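Nuclear RNA export factor 2, Panoramix fusion (PDB 6OPF) acts with Panoramix, Piwi and Nxt1 in cotranscriptional transposon silencing in the fly ovary, and is present here as its UBA domain fused to a Panoramix helix. Local coordinates at residues 16-21 with 38-43. Residues are numbered along the deposited sequence; the frame is centred on the assembly and turned at random.
Sequences LLFQEV and WDFERA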
ATOM      1  N   LEU D  16      -8.634 -16.068  -8.087  1.00 27.77           N
ATOM      2  CA  LEU D  16      -9.756 -15.999  -9.020  1.00 28.44           C
ATOM      3  C   LEU D  16     -10.574 -17.280  -8.986  1.00 25.23           C
ATOM      4  O   LEU D  16     -11.809 -17.240  -9.028  1.00 26.96           O
ATOM      5  CB  LEU D  16      -9.261 -15.736 -10.445  1.00 29.06           C
ATOM      6  CG  LEU D  16      -8.801 -14.318 -10.780  1.00 36.09           C
ATOM      7  CD1 LEU D  16      -8.464 -14.212 -12.270  1.00 42.77           C
ATOM      8  CD2 LEU D  16      -9.853 -13.286 -10.366  1.00 37.64           C
ATOM      9  N   LEU D  17      -9.901 -18.424  -8.911  1.00 27.22           N
ATOM     10  CA  LEU D  17     -10.607 -19.695  -8.856  1.00 26.33           C
ATOM     11  C   LEU D  17     -11.363 -19.836  -7.543  1.00 24.16           C
ATOM     12  O   LEU D  17     -12.545 -20.197  -7.531  1.00 22.36           O
ATOM     13  CB  LEU D  17      -9.620 -20.845  -9.025  1.00 29.57           C
ATOM     14  CG  LEU D  17     -10.171 -22.252  -8.808  1.00 27.23           C
ATOM     15  CD1 LEU D  17     -11.290 -22.476  -9.802  1.00 31.90           C
ATOM     16  CD2 LEU D  17      -9.070 -23.276  -9.007  1.00 36.48           C
ATOM     17  N   PHE D  18     -10.683 -19.582  -6.421  1.00 25.01           N
ATOM     18  CA  PHE D  18     -11.379 -19.596  -5.134  1.00 21.17           C
ATOM     19  C   PHE D  18     -12.604 -18.701  -5.174  1.00 18.88           C
ATOM     20  O   PHE D  18     -13.680 -19.088  -4.693  1.00 24.21           O
ATOM     21  CB  PHE D  18     -10.432 -19.183  -4.016  1.00 20.15           C
ATOM     22  CG  PHE D  18     -10.940 -19.524  -2.626  1.00 23.54           C
ATOM     23  CD1 PHE D  18     -10.801 -20.804  -2.105  1.00 25.13           C
ATOM     24  CD2 PHE D  18     -11.559 -18.559  -1.844  1.00 23.83           C
ATOM     25  CE1 PHE D  18     -11.270 -21.113  -0.818  1.00 27.12           C
ATOM     26  CE2 PHE D  18     -12.021 -18.848  -0.544  1.00 22.76           C
ATOM     27  CZ  PHE D  18     -11.879 -20.128  -0.041  1.00 25.50           C
ATOM     28  N   GLN D  19     -12.477 -17.516  -5.775  1.00 21.16           N
ATOM     29  CA  GLN D  19     -13.610 -16.600  -5.836  1.00 20.65           C
ATOM     30  C   GLN D  19     -14.716 -17.124  -6.736  1.00 23.92           C
ATOM     31  O   GLN D  19     -15.895 -16.902  -6.451  1.00 23.97           O
ATOM     32  CB  GLN D  19     -13.178 -15.221  -6.307  1.00 21.93           C
ATOM     33  CG  GLN D  19     -14.323 -14.210  -6.408  1.00 24.37           C
ATOM     34  CD  GLN D  19     -13.812 -12.782  -6.561  1.00 35.59           C
ATOM     35  OE1 GLN D  19     -13.291 -12.421  -7.630  1.00 30.97           O
ATOM     36  NE2 GLN D  19     -13.938 -11.966  -5.490  1.00 20.26           N
ATOM     37  N   GLU D  20     -14.368 -17.793  -7.848  1.00 23.12           N
ATOM     38  CA  GLU D  20     -15.429 -18.354  -8.670  1.00 23.90           C
ATOM     39  C   GLU D  20     -16.164 -19.465  -7.930  1.00 20.52           C
ATOM     40  O   GLU D  20     -17.388 -19.581  -8.046  1.00 23.28           O
ATOM     41  CB  GLU D  20     -14.880 -18.867 -10.002  1.00 24.52           C
ATOM     42  CG  GLU D  20     -14.480 -17.728 -10.921  1.00 31.04           C
ATOM     43  CD  GLU D  20     -14.451 -18.120 -12.386  1.00 36.63           C
ATOM     44  OE1 GLU D  20     -15.160 -19.079 -12.787  1.00 38.32           O
ATOM     45  OE2 GLU D  20     -13.715 -17.445 -13.129  1.00 41.43           O
ATOM     46  N   VAL D  21     -15.437 -20.289  -7.172  1.00 17.35           N
ATOM     47  CA  VAL D  21     -16.072 -21.400  -6.462  1.00 21.54           C
ATOM     48  C   VAL D  21     -17.000 -20.888  -5.357  1.00 25.75           C
ATOM     49  O   VAL D  21     -18.146 -21.338  -5.219  1.00 25.82           O
ATOM     50  CB  VAL D  21     -15.002 -22.352  -5.901  1.00 20.87           C
ATOM     51  CG1 VAL D  21     -15.621 -23.277  -4.875  1.00 23.66           C
ATOM     52  CG2 VAL D  21     -14.337 -23.147  -7.063  1.00 23.63           C
ATOM     53  N   TRP D  38      -2.029 -20.340   1.048  1.00 37.98           N
ATOM     54  CA  TRP D  38      -2.227 -20.548  -0.383  1.00 36.37           C
ATOM     55  C   TRP D  38      -2.499 -21.999  -0.743  1.00 36.61           C
ATOM     56  O   TRP D  38      -2.456 -22.356  -1.931  1.00 37.89           O
ATOM     57  CB  TRP D  38      -1.045 -19.999  -1.186  1.00 37.95           C
ATOM     58  CG  TRP D  38      -0.929 -18.548  -0.938  1.00 38.46           C
ATOM     59  CD1 TRP D  38      -0.267 -17.934   0.087  1.00 40.30           C
ATOM     60  CD2 TRP D  38      -1.584 -17.514  -1.673  1.00 40.69           C
ATOM     61  NE1 TRP D  38      -0.432 -16.567   0.004  1.00 41.52           N
ATOM     62  CE2 TRP D  38      -1.241 -16.285  -1.068  1.00 41.97           C
ATOM     63  CE3 TRP D  38      -2.415 -17.503  -2.799  1.00 39.47           C
ATOM     64  CZ2 TRP D  38      -1.698 -15.056  -1.557  1.00 41.22           C
ATOM     65  CZ3 TRP D  38      -2.872 -16.278  -3.284  1.00 38.31           C
ATOM     66  CH2 TRP D  38      -2.510 -15.076  -2.664  1.00 37.85           C
ATOM     67  N   ASP D  39      -2.809 -22.840   0.245  1.00 36.23           N
ATOM     68  CA  ASP D  39      -3.233 -24.207  -0.018  1.00 40.16           C
ATOM     69  C   ASP D  39      -4.725 -24.202  -0.306  1.00 35.67           C
ATOM     70  O   ASP D  39      -5.538 -23.876   0.574  1.00 35.95           O
ATOM     71  CB  ASP D  39      -2.920 -25.143   1.146  1.00 41.44           C
ATOM     72  CG  ASP D  39      -3.212 -26.599   0.805  1.00 45.34           C
ATOM     73  OD1 ASP D  39      -2.312 -27.263   0.241  1.00 53.31           O
ATOM     74  OD2 ASP D  39      -4.343 -27.067   1.055  1.00 42.15           O
ATOM     75  N   PHE D  40      -5.079 -24.575  -1.533  1.00 32.46           N
ATOM     76  CA  PHE D  40      -6.463 -24.472  -1.970  1.00 35.12           C
ATOM     77  C   PHE D  40      -7.386 -25.349  -1.128  1.00 33.47           C
ATOM     78  O   PHE D  40      -8.503 -24.940  -0.790  1.00 30.60           O
ATOM     79  CB  PHE D  40      -6.570 -24.845  -3.446  1.00 32.58           C
ATOM     80  CG  PHE D  40      -7.772 -24.283  -4.110  1.00 34.05           C
ATOM     81  CD1 PHE D  40      -7.733 -23.028  -4.692  1.00 33.54           C
ATOM     82  CD2 PHE D  40      -8.956 -25.000  -4.141  1.00 34.66           C
ATOM     83  CE1 PHE D  40      -8.851 -22.504  -5.303  1.00 32.22           C
ATOM     84  CE2 PHE D  40     -10.076 -24.484  -4.748  1.00 32.96           C
ATOM     85  CZ  PHE D  40     -10.029 -23.231  -5.326  1.00 30.02           C
ATOM     86  N   GLU D  41      -6.946 -26.562  -0.789  1.00 34.94           N
ATOM     87  CA  GLU D  41      -7.793 -27.457  -0.006  1.00 35.30           C
ATOM     88  C   GLU D  41      -8.017 -26.913   1.400  1.00 32.64           C
ATOM     89  O   GLU D  41      -9.133 -26.973   1.929  1.00 33.97           O
ATOM     90  CB  GLU D  41      -7.167 -28.848   0.050  1.00 39.23           C
ATOM     91  CG  GLU D  41      -7.985 -29.872   0.811  1.00 42.22           C
ATOM     92  CD  GLU D  41      -7.224 -31.175   1.039  1.00 49.51           C
ATOM     93  OE1 GLU D  41      -6.116 -31.337   0.477  1.00 45.64           O
ATOM     94  OE2 GLU D  41      -7.733 -32.033   1.790  1.00 53.75           O
ATOM     95  N   ARG D  42      -6.963 -26.387   2.024  1.00 30.47           N
ATOM     96  CA  ARG D  42      -7.118 -25.803   3.353  1.00 32.89           C
ATOM     97  C   ARG D  42      -8.054 -24.599   3.313  1.00 32.58           C
ATOM     98  O   ARG D  42      -8.877 -24.405   4.221  1.00 33.18           O
ATOM     99  CB  ARG D  42      -5.745 -25.415   3.907  1.00 36.30           C
ATOM    100  CG  ARG D  42      -5.719 -25.038   5.392  1.00 41.98           C
ATOM    101  CD  ARG D  42      -4.303 -25.153   5.938  1.00 44.07           C
ATOM    102  NE  ARG D  42      -3.550 -26.195   5.235  1.00 52.69           N
ATOM    103  CZ  ARG D  42      -2.350 -26.017   4.681  1.00 54.27           C
ATOM    104  NH1 ARG D  42      -1.752 -24.832   4.748  1.00 50.73           N
ATOM    105  NH2 ARG D  42      -1.744 -27.023   4.057  1.00 54.99           N
ATOM    106  N   ALA D  43      -7.963 -23.796   2.244  1.00 33.01           N
ATOM    107  CA  ALA D  43      -8.784 -22.593   2.135  1.00 31.71           C
ATOM    108  C   ALA D  43     -10.268 -22.930   2.012  1.00 30.65           C
ATOM    109  O   ALA D  43     -11.111 -22.255   2.613  1.00 29.65           O
ATOM    110  CB  ALA D  43      -8.325 -21.752   0.951  1.00 25.50           C
TER
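Phe18 on helix 8-22 and Phe40 at the start of helix 40-52 bring the two backbones together, their CA atoms 7.6 Å apart. The two rings form a T-shaped pair. The edge of Phe18, with CD1 leading, meets one face of Phe40 off its centre. The ring planes stand at 79° and the centroids are 5.8 Å apart. Phe40 has CG anti to the backbone N (chi1 -157°), which carries its ring across to helix 8-22. There CE1 of Phe40 lies 3.6 Å from the backbone N of Phe18 and also touches CB of that residue. The side chain of Leu17 crosses that of Phe40 at about a right angle. CG of Leu17 sits 3.6 Å from CZ of Phe40, and CD2 of Leu17 adds a second apolar touch. The far end of the Phe18 ring reaches Ala43. CE1 of Phe18 is 3.5 Å from CB of Ala43, and the small methyl lets the ring come close to the helix backbone. The carbonyl O of Ala43 lies at the ring edge, 3.5 Å from CZ of Phe18. Asp39 is the N-cap of helix 40-52. OD2 of Asp39 accepts from Arg42 N at 2.9 Å through its anti lone pair. Phe18 is buried and also packs on Ile32 and Val33 of helix 26-35 and on Leu44 and Phe47. Phe40 also touches Ile93 of the fused Panoramix helix. The contact itself lies wholly within the Nxf2 part. It joins the first and third helices of the compact three-helix UBA fold of the TAP-C domain, with Phe18 in its hydrophobic core.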